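Local atomic coordinates of pyruvate kinase (Toxoplasma gondii, PDB entry 3GG8), a protein that catalyses, as a pyruvate kinase of glycolysis, the transfer of a phosphoryl group from phosphoenolpyruvate to ADP, giving pyruvate and ATP. Residues I40-G45 with A60-C65; W49-L54 with V81-E86; E93-I98 with S443-L448; V344-E349 with I358-M363. One frame throughout, in Å; residues are numbered along the deposited sequence.

Interaction 1 of 4, residues I40-G45 with A60-C65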
loop_
_atom_site.group_PDB
_atom_site.type_symbol
_atom_site.label_atom_id
_atom_site.label_comp_id
_atom_site.label_asym_id
_atom_site.label_seq_id
_atom_site.Cartn_x
_atom_site.Cartn_y
_atom_site.Cartn_z
ATOM N N ILE C 40 12.882 21.831 -23.959
ATOM C CA ILE C 40 12.176 22.590 -25.005
ATOM C C ILE C 40 12.864 22.426 -26.360
ATOM O O ILE C 40 14.072 22.672 -26.487
ATOM C CB ILE C 40 12.011 24.082 -24.634
ATOM C CG1 ILE C 40 11.150 24.234 -23.361
ATOM C CG2 ILE C 40 11.414 24.875 -25.792
ATOM C CD1 ILE C 40 11.111 25.629 -22.794
ATOM N N VAL C 41 12.090 21.976 -27.352
ATOM C CA VAL C 41 12.581 21.836 -28.727
ATOM C C VAL C 41 12.073 23.004 -29.588
ATOM O O VAL C 41 10.866 23.314 -29.597
ATOM C CB VAL C 41 12.170 20.475 -29.356
ATOM C CG1 VAL C 41 12.752 20.321 -30.768
ATOM C CG2 VAL C 41 12.569 19.292 -28.436
ATOM N N CYS C 42 13.012 23.649 -30.292
ATOM C CA CYS C 42 12.712 24.805 -31.151
ATOM C C CYS C 42 13.097 24.530 -32.590
ATOM O O CYS C 42 14.200 24.040 -32.878
ATOM C CB CYS C 42 13.450 26.044 -30.663
ATOM S SG CYS C 42 12.968 26.548 -28.991
ATOM N N THR C 43 12.157 24.820 -33.483
ATOM C CA THR C 43 12.356 24.656 -34.922
ATOM C C THR C 43 13.034 25.907 -35.464
ATOM O O THR C 43 12.578 27.033 -35.225
ATOM C CB THR C 43 11.014 24.398 -35.641
ATOM O OG1 THR C 43 10.425 23.219 -35.097
ATOM C CG2 THR C 43 11.193 24.194 -37.152
ATOM N N MET C 44 14.132 25.686 -36.188
ATOM C CA MET C 44 14.888 26.741 -36.832
ATOM C C MET C 44 14.123 27.269 -38.030
ATOM O O MET C 44 13.385 26.524 -38.664
ATOM C CB MET C 44 16.218 26.157 -37.324
ATOM C CG MET C 44 17.039 25.548 -36.202
ATOM S SD MET C 44 17.574 26.800 -34.997
ATOM C CE MET C 44 16.201 26.921 -33.827
ATOM N N GLY C 45 14.327 28.542 -38.349
ATOM C CA GLY C 45 13.627 29.175 -39.465
ATOM C C GLY C 45 13.993 30.638 -39.566
ATOM O O GLY C 45 14.801 31.118 -38.772
ATOM N N ALA C 60 16.448 31.699 -22.900
ATOM C CA ALA C 60 15.019 31.541 -22.652
ATOM C C ALA C 60 14.604 30.112 -22.304
ATOM O O ALA C 60 13.528 29.898 -21.735
ATOM C CB ALA C 60 14.236 32.050 -23.844
ATOM N N GLY C 61 15.441 29.135 -22.662
ATOM C CA GLY C 61 15.139 27.722 -22.419
ATOM C C GLY C 61 15.307 26.738 -23.571
ATOM O O GLY C 61 14.996 25.557 -23.416
ATOM N N MET C 62 15.787 27.188 -24.726
ATOM C CA MET C 62 16.000 26.262 -25.859
ATOM C C MET C 62 17.078 25.221 -25.531
ATOM O O MET C 62 18.178 25.592 -25.136
ATOM C CB MET C 62 16.385 27.026 -27.138
ATOM C CG MET C 62 16.829 26.134 -28.307
ATOM S SD MET C 62 16.889 27.038 -29.861
ATOM C CE MET C 62 18.441 27.951 -29.695
ATOM N N ASN C 63 16.755 23.930 -25.693
ATOM C CA ASN C 63 17.709 22.842 -25.487
ATOM C C ASN C 63 18.003 22.069 -26.762
ATOM O O ASN C 63 19.054 21.435 -26.895
ATOM C CB ASN C 63 17.191 21.864 -24.424
ATOM C CG ASN C 63 16.714 22.555 -23.167
ATOM O OD1 ASN C 63 15.537 22.461 -22.820
ATOM N ND2 ASN C 63 17.628 23.236 -22.460
ATOM N N VAL C 64 17.052 22.088 -27.694
ATOM C CA VAL C 64 17.186 21.313 -28.932
ATOM C C VAL C 64 16.779 22.180 -30.118
ATOM O O VAL C 64 15.775 22.903 -30.043
ATOM C CB VAL C 64 16.306 20.024 -28.916
ATOM C CG1 VAL C 64 16.480 19.210 -30.213
ATOM C CG2 VAL C 64 16.594 19.149 -27.647
ATOM N N CYS C 65 17.569 22.076 -31.192
ATOM C CA CYS C 65 17.306 22.730 -32.473
ATOM C C CYS C 65 16.850 21.738 -33.548
ATOM O O CYS C 65 17.633 20.898 -34.005
ATOM C CB CYS C 65 18.561 23.448 -32.964
ATOM S SG CYS C 65 19.171 24.658 -31.780
#

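Interaction 2 of 4, residues W49-L54 with V81-E86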
loop_
_atom_site.group_PDB
_atom_site.type_symbol
_atom_site.label_atom_id
_atom_site.label_comp_id
_atom_site.label_asym_id
_atom_site.label_seq_id
_atom_site.Cartn_x
_atom_site.Cartn_y
_atom_site.Cartn_z
ATOM N N TRP C 49 16.609 33.181 -37.551
ATOM C CA TRP C 49 17.733 33.041 -38.433
ATOM C C TRP C 49 19.036 33.533 -37.790
ATOM O O TRP C 49 20.073 32.869 -37.895
ATOM C CB TRP C 49 17.457 33.807 -39.733
ATOM C CG TRP C 49 18.680 34.107 -40.485
ATOM C CD1 TRP C 49 19.419 33.233 -41.254
ATOM C CD2 TRP C 49 19.344 35.373 -40.557
ATOM N NE1 TRP C 49 20.504 33.890 -41.794
ATOM C CE2 TRP C 49 20.480 35.200 -41.376
ATOM C CE3 TRP C 49 19.090 36.637 -40.005
ATOM C CZ2 TRP C 49 21.361 36.245 -41.653
ATOM C CZ3 TRP C 49 19.970 37.677 -40.281
ATOM C CH2 TRP C 49 21.094 37.471 -41.096
ATOM N N ASN C 50 19.002 34.686 -37.132
ATOM C CA ASN C 50 20.269 35.253 -36.700
ATOM C C ASN C 50 20.777 34.860 -35.315
ATOM O O ASN C 50 20.003 34.530 -34.415
ATOM C CB ASN C 50 20.383 36.756 -36.995
ATOM C CG ASN C 50 19.512 37.601 -36.118
ATOM O OD1 ASN C 50 18.390 37.228 -35.796
ATOM N ND2 ASN C 50 20.021 38.773 -35.739
ATOM N N VAL C 51 22.103 34.871 -35.198
ATOM C CA VAL C 51 22.822 34.443 -34.010
ATOM C C VAL C 51 22.306 35.117 -32.739
ATOM O O VAL C 51 22.206 34.476 -31.695
ATOM C CB VAL C 51 24.339 34.697 -34.164
ATOM C CG1 VAL C 51 25.082 34.364 -32.876
ATOM C CG2 VAL C 51 24.896 33.902 -35.342
ATOM N N ASP C 52 21.993 36.406 -32.838
ATOM C CA ASP C 52 21.518 37.172 -31.698
ATOM C C ASP C 52 20.228 36.586 -31.093
ATOM O O ASP C 52 20.106 36.484 -29.871
ATOM C CB ASP C 52 21.323 38.638 -32.080
ATOM C CG ASP C 52 20.819 39.470 -30.918
ATOM O OD1 ASP C 52 19.620 39.840 -30.920
ATOM O OD2 ASP C 52 21.611 39.722 -29.980
ATOM N N THR C 53 19.276 36.193 -31.939
ATOM C CA THR C 53 18.030 35.647 -31.418
ATOM C C THR C 53 18.189 34.181 -30.986
ATOM O O THR C 53 17.494 33.721 -30.085
ATOM C CB THR C 53 16.773 35.902 -32.335
ATOM O OG1 THR C 53 16.415 34.721 -33.042
ATOM C CG2 THR C 53 16.997 37.033 -33.316
ATOM N N LEU C 54 19.105 33.450 -31.618
ATOM C CA LEU C 54 19.408 32.098 -31.161
ATOM C C LEU C 54 19.981 32.129 -29.735
ATOM O O LEU C 54 19.590 31.324 -28.882
ATOM C CB LEU C 54 20.367 31.390 -32.111
ATOM C CG LEU C 54 19.833 30.980 -33.485
ATOM C CD1 LEU C 54 20.973 30.427 -34.330
ATOM C CD2 LEU C 54 18.645 29.992 -33.381
ATOM N N VAL C 81 22.983 25.622 -39.268
ATOM C CA VAL C 81 23.910 24.926 -38.395
ATOM C C VAL C 81 25.112 25.806 -37.977
ATOM O O VAL C 81 25.486 25.825 -36.795
ATOM C CB VAL C 81 24.355 23.586 -39.014
ATOM C CG1 VAL C 81 25.484 22.975 -38.219
ATOM C CG2 VAL C 81 23.150 22.623 -39.105
ATOM N N GLN C 82 25.679 26.544 -38.933
ATOM C CA GLN C 82 26.800 27.462 -38.695
ATOM C C GLN C 82 26.427 28.524 -37.652
ATOM O O GLN C 82 27.243 28.914 -36.811
ATOM C CB GLN C 82 27.238 28.112 -40.019
ATOM C CG GLN C 82 28.088 27.191 -40.914
ATOM C CD GLN C 82 28.084 27.550 -42.417
ATOM O OE1 GLN C 82 27.963 28.714 -42.813
ATOM N NE2 GLN C 82 28.240 26.529 -43.251
ATOM N N ASN C 83 25.180 28.986 -37.731
ATOM C CA ASN C 83 24.633 29.969 -36.806
ATOM C C ASN C 83 24.389 29.397 -35.398
ATOM O O ASN C 83 24.568 30.102 -34.410
ATOM C CB ASN C 83 23.325 30.554 -37.353
ATOM C CG ASN C 83 23.523 31.436 -38.579
ATOM O OD1 ASN C 83 24.561 32.076 -38.765
ATOM N ND2 ASN C 83 22.501 31.474 -39.430
ATOM N N ILE C 84 23.940 28.144 -35.315
ATOM C CA ILE C 84 23.820 27.441 -34.040
ATOM C C ILE C 84 25.205 27.403 -33.399
ATOM O O ILE C 84 25.365 27.719 -32.224
ATOM C CB ILE C 84 23.324 25.959 -34.211
ATOM C CG1 ILE C 84 22.037 25.855 -35.039
ATOM C CG2 ILE C 84 23.211 25.219 -32.853
ATOM C CD1 ILE C 84 20.839 26.382 -34.422
ATOM N N GLN C 85 26.205 27.013 -34.185
ATOM C CA GLN C 85 27.569 26.865 -33.676
ATOM C C GLN C 85 28.139 28.193 -33.168
ATOM O O GLN C 85 28.902 28.215 -32.205
ATOM C CB GLN C 85 28.478 26.245 -34.747
ATOM C CG GLN C 85 28.154 24.780 -35.045
ATOM C CD GLN C 85 28.886 24.226 -36.263
ATOM O OE1 GLN C 85 29.418 24.976 -37.103
ATOM N NE2 GLN C 85 28.910 22.897 -36.373
ATOM N N GLU C 86 27.744 29.293 -33.807
ATOM C CA GLU C 86 28.157 30.624 -33.376
ATOM C C GLU C 86 27.458 31.050 -32.093
ATOM O O GLU C 86 28.097 31.587 -31.192
ATOM C CB GLU C 86 27.941 31.666 -34.479
ATOM C CG GLU C 86 28.973 31.611 -35.604
ATOM C CD GLU C 86 30.408 31.690 -35.096
ATOM O OE1 GLU C 86 31.251 30.893 -35.567
ATOM O OE2 GLU C 86 30.698 32.540 -34.221
#

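Interaction 3 of 4, residues E93-I98 with S443-L448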
loop_
_atom_site.group_PDB
_atom_site.type_symbol
_atom_site.label_atom_id
_atom_site.label_comp_id
_atom_site.label_asym_id
_atom_site.label_seq_id
_atom_site.Cartn_x
_atom_site.Cartn_y
_atom_site.Cartn_z
ATOM N N GLU C 93 28.488 27.107 -22.157
ATOM C CA GLU C 93 27.950 26.094 -21.255
ATOM C C GLU C 93 26.764 25.341 -21.824
ATOM O O GLU C 93 26.433 24.259 -21.331
ATOM C CB GLU C 93 27.635 26.680 -19.882
ATOM C CG GLU C 93 28.887 26.836 -19.032
ATOM C CD GLU C 93 28.660 27.632 -17.769
ATOM O OE1 GLU C 93 27.484 27.817 -17.372
ATOM O OE2 GLU C 93 29.670 28.067 -17.172
ATOM N N ALA C 94 26.147 25.902 -22.867
ATOM C CA ALA C 94 24.999 25.284 -23.522
ATOM C C ALA C 94 25.453 24.248 -24.548
ATOM O O ALA C 94 26.361 24.505 -25.351
ATOM C CB ALA C 94 24.133 26.332 -24.177
ATOM N N ARG C 95 24.842 23.070 -24.494
ATOM C CA ARG C 95 25.194 21.967 -25.385
ATOM C C ARG C 95 23.956 21.526 -26.143
ATOM O O ARG C 95 23.495 20.389 -26.013
ATOM C CB ARG C 95 25.807 20.807 -24.611
ATOM C CG ARG C 95 27.088 21.174 -23.904
ATOM C CD ARG C 95 28.167 21.565 -24.905
ATOM N NE ARG C 95 29.459 21.776 -24.268
ATOM C CZ ARG C 95 30.235 20.789 -23.838
ATOM N NH1 ARG C 95 29.833 19.527 -23.965
ATOM N NH2 ARG C 95 31.404 21.058 -23.266
ATOM N N LEU C 96 23.426 22.461 -26.923
ATOM C CA LEU C 96 22.222 22.279 -27.708
ATOM C C LEU C 96 22.350 21.062 -28.610
ATOM O O LEU C 96 23.384 20.865 -29.255
ATOM C CB LEU C 96 22.005 23.515 -28.591
ATOM C CG LEU C 96 21.678 24.850 -27.934
ATOM C CD1 LEU C 96 21.809 25.969 -28.959
ATOM C CD2 LEU C 96 20.266 24.814 -27.359
ATOM N N ALA C 97 21.306 20.241 -28.655
ATOM C CA ALA C 97 21.300 19.125 -29.602
ATOM C C ALA C 97 20.663 19.589 -30.896
ATOM O O ALA C 97 19.851 20.519 -30.908
ATOM C CB ALA C 97 20.563 17.927 -29.034
ATOM N N ILE C 98 21.057 18.938 -31.984
ATOM C CA ILE C 98 20.527 19.214 -33.315
ATOM C C ILE C 98 19.752 17.987 -33.812
ATOM O O ILE C 98 20.264 16.869 -33.804
ATOM C CB ILE C 98 21.655 19.646 -34.277
ATOM C CG1 ILE C 98 22.333 20.919 -33.738
ATOM C CG2 ILE C 98 21.116 19.881 -35.685
ATOM C CD1 ILE C 98 23.583 21.332 -34.508
ATOM N N SER C 443 28.624 13.284 -27.472
ATOM C CA SER C 443 27.352 12.880 -28.047
ATOM C C SER C 443 26.339 12.487 -26.960
ATOM O O SER C 443 25.161 12.840 -27.060
ATOM C CB SER C 443 27.523 11.804 -29.124
ATOM O OG SER C 443 28.108 10.644 -28.587
ATOM N N THR C 444 26.809 11.822 -25.903
ATOM C CA THR C 444 25.947 11.529 -24.750
ATOM C C THR C 444 25.403 12.802 -24.104
ATOM O O THR C 444 24.208 12.891 -23.839
ATOM C CB THR C 444 26.647 10.627 -23.703
ATOM O OG1 THR C 444 26.670 9.286 -24.191
ATOM C CG2 THR C 444 25.906 10.607 -22.369
ATOM N N ILE C 445 26.262 13.783 -23.850
ATOM C CA ILE C 445 25.802 15.077 -23.328
ATOM C C ILE C 445 24.707 15.727 -24.209
ATOM O O ILE C 445 23.730 16.288 -23.685
ATOM C CB ILE C 445 26.995 16.029 -23.095
ATOM C CG1 ILE C 445 27.641 15.712 -21.752
ATOM C CG2 ILE C 445 26.572 17.506 -23.124
ATOM C CD1 ILE C 445 29.053 15.376 -21.924
ATOM N N LYS C 446 24.872 15.628 -25.528
ATOM C CA LYS C 446 23.884 16.120 -26.493
ATOM C C LYS C 446 22.568 15.316 -26.471
ATOM O O LYS C 446 21.485 15.900 -26.520
ATOM C CB LYS C 446 24.474 16.132 -27.916
ATOM C CG LYS C 446 25.684 17.058 -28.113
ATOM C CD LYS C 446 25.257 18.455 -28.476
ATOM C CE LYS C 446 26.436 19.366 -28.747
ATOM N NZ LYS C 446 27.121 19.048 -30.027
ATOM N N HIS C 447 22.667 13.990 -26.401
ATOM C CA HIS C 447 21.484 13.126 -26.349
ATOM C C HIS C 447 20.619 13.389 -25.118
ATOM O O HIS C 447 19.408 13.236 -25.145
ATOM C CB HIS C 447 21.882 11.647 -26.415
ATOM C CG HIS C 447 22.481 11.237 -27.727
ATOM N ND1 HIS C 447 23.500 10.311 -27.823
ATOM C CD2 HIS C 447 22.208 11.626 -28.996
ATOM C CE1 HIS C 447 23.814 10.132 -29.091
ATOM N NE2 HIS C 447 23.051 10.923 -29.825
ATOM N N LEU C 448 21.266 13.817 -24.049
ATOM C CA LEU C 448 20.625 14.035 -22.758
ATOM C C LEU C 448 19.816 15.324 -22.691
ATOM O O LEU C 448 19.126 15.571 -21.703
ATOM C CB LEU C 448 21.703 14.031 -21.664
ATOM C CG LEU C 448 21.948 12.823 -20.744
ATOM C CD1 LEU C 448 21.271 11.517 -21.152
ATOM C CD2 LEU C 448 23.437 12.639 -20.522
#

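Interaction 4 of 4, residues V344-E349 with I358-M363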
loop_
_atom_site.group_PDB
_atom_site.type_symbol
_atom_site.label_atom_id
_atom_site.label_comp_id
_atom_site.label_asym_id
_atom_site.label_seq_id
_atom_site.Cartn_x
_atom_site.Cartn_y
_atom_site.Cartn_z
ATOM N N VAL C 344 8.612 19.427 -24.968
ATOM C CA VAL C 344 7.556 20.151 -25.661
ATOM C C VAL C 344 8.210 20.870 -26.850
ATOM O O VAL C 344 9.350 21.336 -26.752
ATOM C CB VAL C 344 6.810 21.121 -24.709
ATOM C CG1 VAL C 344 5.843 20.349 -23.814
ATOM C CG2 VAL C 344 7.804 21.928 -23.860
ATOM N N MET C 345 7.512 20.925 -27.982
ATOM C CA MET C 345 8.127 21.407 -29.209
ATOM C C MET C 345 7.391 22.581 -29.819
ATOM O O MET C 345 6.152 22.580 -29.889
ATOM C CB MET C 345 8.244 20.287 -30.238
ATOM C CG MET C 345 9.015 20.681 -31.485
ATOM S SD MET C 345 9.102 19.296 -32.617
ATOM C CE MET C 345 7.866 19.727 -33.822
ATOM N N LEU C 346 8.182 23.582 -30.218
ATOM C CA LEU C 346 7.712 24.725 -30.977
ATOM C C LEU C 346 8.045 24.529 -32.451
ATOM O O LEU C 346 9.163 24.090 -32.823
ATOM C CB LEU C 346 8.306 26.035 -30.435
ATOM C CG LEU C 346 7.881 26.377 -28.984
ATOM C CD1 LEU C 346 8.718 27.515 -28.368
ATOM C CD2 LEU C 346 6.370 26.665 -28.846
ATOM N N SER C 347 7.057 24.821 -33.293
ATOM C CA SER C 347 7.236 24.653 -34.732
ATOM C C SER C 347 7.288 26.005 -35.416
ATOM O O SER C 347 8.333 26.661 -35.379
ATOM C CB SER C 347 6.162 23.728 -35.318
ATOM O OG SER C 347 6.354 22.412 -34.820
ATOM N N GLY C 348 6.182 26.418 -36.033
ATOM C CA GLY C 348 6.095 27.713 -36.709
ATOM C C GLY C 348 6.291 28.901 -35.771
ATOM O O GLY C 348 6.747 29.983 -36.205
ATOM N N GLU C 349 5.952 28.712 -34.491
ATOM C CA GLU C 349 6.068 29.793 -33.502
ATOM C C GLU C 349 7.475 30.383 -33.460
ATOM O O GLU C 349 7.623 31.582 -33.235
ATOM C CB GLU C 349 5.658 29.328 -32.092
ATOM C CG GLU C 349 4.258 28.709 -31.987
ATOM C CD GLU C 349 4.272 27.170 -32.047
ATOM O OE1 GLU C 349 3.453 26.524 -31.346
ATOM O OE2 GLU C 349 5.093 26.601 -32.797
ATOM N N ILE C 358 10.113 35.352 -27.019
ATOM C CA ILE C 358 8.947 35.453 -26.146
ATOM C C ILE C 358 8.151 34.141 -26.095
ATOM O O ILE C 358 7.641 33.765 -25.036
ATOM C CB ILE C 358 8.050 36.684 -26.499
ATOM C CG1 ILE C 358 8.781 37.978 -26.117
ATOM C CG2 ILE C 358 6.705 36.612 -25.773
ATOM C CD1 ILE C 358 7.953 39.259 -26.224
ATOM N N THR C 359 8.058 33.437 -27.222
ATOM C CA THR C 359 7.374 32.155 -27.244
ATOM C C THR C 359 8.144 31.118 -26.406
ATOM O O THR C 359 7.532 30.331 -25.684
ATOM C CB THR C 359 7.104 31.647 -28.687
ATOM O OG1 THR C 359 6.462 32.682 -29.448
ATOM C CG2 THR C 359 6.193 30.417 -28.674
ATOM N N VAL C 360 9.474 31.135 -26.484
ATOM C CA VAL C 360 10.287 30.193 -25.704
ATOM C C VAL C 360 10.190 30.467 -24.205
ATOM O O VAL C 360 10.100 29.535 -23.407
ATOM C CB VAL C 360 11.787 30.180 -26.122
ATOM C CG1 VAL C 360 12.572 29.211 -25.265
ATOM C CG2 VAL C 360 11.943 29.808 -27.561
ATOM N N GLU C 361 10.224 31.739 -23.823
ATOM C CA GLU C 361 10.049 32.119 -22.416
ATOM C C GLU C 361 8.677 31.692 -21.895
ATOM O O GLU C 361 8.549 31.257 -20.749
ATOM C CB GLU C 361 10.186 33.639 -22.223
ATOM C CG GLU C 361 11.397 34.283 -22.881
ATOM C CD GLU C 361 11.575 35.741 -22.476
ATOM O OE1 GLU C 361 12.723 36.125 -22.132
ATOM O OE2 GLU C 361 10.580 36.499 -22.498
ATOM N N THR C 362 7.659 31.850 -22.729
ATOM C CA THR C 362 6.277 31.545 -22.358
ATOM C C THR C 362 6.099 30.046 -22.104
ATOM O O THR C 362 5.479 29.641 -21.111
ATOM C CB THR C 362 5.287 32.077 -23.426
ATOM O OG1 THR C 362 5.472 33.489 -23.559
ATOM C CG2 THR C 362 3.838 31.782 -23.069
ATOM N N MET C 363 6.662 29.226 -22.976
ATOM C CA MET C 363 6.587 27.791 -22.779
ATOM C C MET C 363 7.364 27.329 -21.559
ATOM O O MET C 363 6.958 26.372 -20.921
ATOM C CB MET C 363 7.048 27.010 -24.018
ATOM C CG MET C 363 6.423 25.605 -24.038
ATOM S SD MET C 363 6.282 24.918 -25.683
ATOM C CE MET C 363 8.022 24.705 -26.012
HETATM O O HOH W 1 6.288 33.675 -32.486
#

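Interaction 1 of 4, residues I40-G45 with A60-C65
Val41 and Val64 lie side by side on adjacent parallel strands of the eight-stranded beta/alpha (TIM) barrel. CG2 of Val41 comes 3.8 Å from CB of Val64, and both side chains point to the same face, the inside of the barrel. Cys42, Met62 and Cys65 pack on the outer face, under the helices. There SD of Met62 sits 3.7 Å from CB of Cys42. Met44 reaches the same cluster through a chain bent at chi2 and chi3. Its SD lies 4.0 Å from CB of Cys65, and its CE meets SD of Met62. Helix 51-60, which links the two strands in a beta-alpha-beta crossover, is closed by a Schellman motif, with Gly61, at positive phi, the first residue after it.

The backbones are joined by N-H to O bonds. Cys42 N donates to Val64 O at 2.9 Å, almost straight at 174°. Ile40 O is gripped twice, by Asn63 N at 3.1 Å and by Val64 N at 3.3 Å. At the polar edge, Asn63 turns its amide back toward strand 39-43. CG stands opposite the carbonyl carbon (chi1 -49°), and this brings OD1 to the backbone N of Ile40. Ile40 N donates to a lone pair of Asn63 OD1, in the carbonyl plane, at 3.0 Å and 167°.

Interaction 2 of 4, residues W49-L54 with V81-E86
In the helical layer around the TIM barrel, helix 51-60 packs against helix 74-90 mainly through Val51 and Leu54 against Asn83, with Ile84 and Glu86 adding smaller contacts. Leu54 points at the partner helix with its CD1 branch. That methyl lies 3.6 Å from the backbone O of Asn83. Ile84 starts out away from helix 51-60, but its bent chain (chi2 -69°) brings CD1 back to 4.0 Å from Leu54 CD1. Val51 uses CG2, which sits 3.9 Å from Glu86 CB and is equally near the amide oxygen of Asn83. The carboxylate of Glu86 leads away and pairs with Lys89.

Asn83 lies beside the loop that leads into helix 51-60. Its ND2 is 3.2 Å from Trp49 O, but the angle is too poor for a hydrogen bond. The same ND2 lies 3.9 Å from Trp49 NE1. The indole and amide planes stand 90° apart, and the amide meets the ring obliquely. The contact of Leu54 with Ile84 is buried and rests on Met44, while Trp49 and Glu86 are exposed. Such side-by-side packing of successive outer helices is characteristic of the beta/alpha barrel.

Interaction 3 of 4, residues E93-I98 with S443-L448
Arg95 crosses Ile445 with the aliphatic start of its side chain. Arg95 CB is 3.7 Å from Ile445 CG2, and CG follows at 3.8 Å. With CG opposite the carbonyl carbon, a bend at chi2 (-63°) folds the arginine over this methyl. Its guanidinium passes the same CG2 obliquely, with NH1 3.9 Å away. NH1 is hydrogen-bonded to OE1 of Gln458, on strand 454-458, which helps hold the far end. On Ile445, CG2 is the branch that stands opposite the backbone N, and it is the one that touches.

Lys446 turns its chain along the backbone of residues 93-98. A bend at chi2 (-88°) brings CD to 3.2 Å from Leu96 O and 3.6 Å from Arg95 O. CE stays close at 3.4 Å from Leu96 O, and chi4 then bends the ammonium group aside. NZ ends 6.7 Å from Arg95 NH1, so the two like charges do not meet. Ala97 fits its methyl against the helix backbone, with CB 3.4 Å from Lys446 O.

The contact joins the barrel to the C-terminal alpha/beta domain. Residues 93-98 lead into barrel strand 97-101, with Leu96 turned to strand 62-68. Helix 442-447 lies between this strand entrance and strands 435-439 and 454-458, on which Ile445 rests.

Interaction 4 of 4, residues V344-E349 with I358-M363
A water is gripped between Glu349 and Thr359, where the last strand of the TIM barrel gives way to the closing helices. It donates to Glu349 O at 2.6 Å and to Thr359 OG1 at 3.2 Å. Thr359 OG1 also bonds within its own helix, to Phe355 O. The other branch of Thr359, CG2, stands opposite the backbone N. It meets Glu349 CB at 3.6 Å, the two side chains lying nearly perpendicular. It also touches CD2 of Leu346.

The carboxylate of Glu349 is turned back to the strand end by its bend at chi2 (97°). Its OE2 accepts from Ser347 N at 2.7 Å, met nearly along the C-O axis, and its OE1 takes the N-H of Leu316. OE2 thus holds the turn after strand 343-346, while OE1 ties it to the loop at Leu316. This strand and helix 356-371 form the final beta/alpha unit of the barrel. Their short segments run nearly antiparallel, at 164°, with axes 10.2 Å apart.

Below the polar end the packing is apolar. Val360 CG2 comes 4.0 Å from Leu346 CD1. The side chains of Val344 and Met363 run alongside, head to tail. CG2 of Val344 is wedged between its own backbone N and C, and lies 3.5 Å from Met363 CE. Leu346 and Met363 meet end to end. Met363 bends at chi3 (68°), and its CE is pressed tightly to Leu346 CG, at 3.4 Å.

Overall arrangement
All four contacts belong to the beta/alpha barrel or its border. Interactions 1 and 4 have centres about 8 Å apart and share the seam where the first and last strands close the barrel. There Val41 O and Leu346 N are 2.8 Å apart, a probable hydrogen bond. Interaction 2 is part of the helical layer outside interaction 1, with Met44 SD 3.3 Å from Ile84 CD1. Interaction 3 continues the sheet from interaction 1 and joins it to the C-terminal domain. Its centre is about 19 Å from that of interaction 4. In this family the active site lies at the C-terminal ends of the barrel strands, while interaction 3 meets a strand at its start.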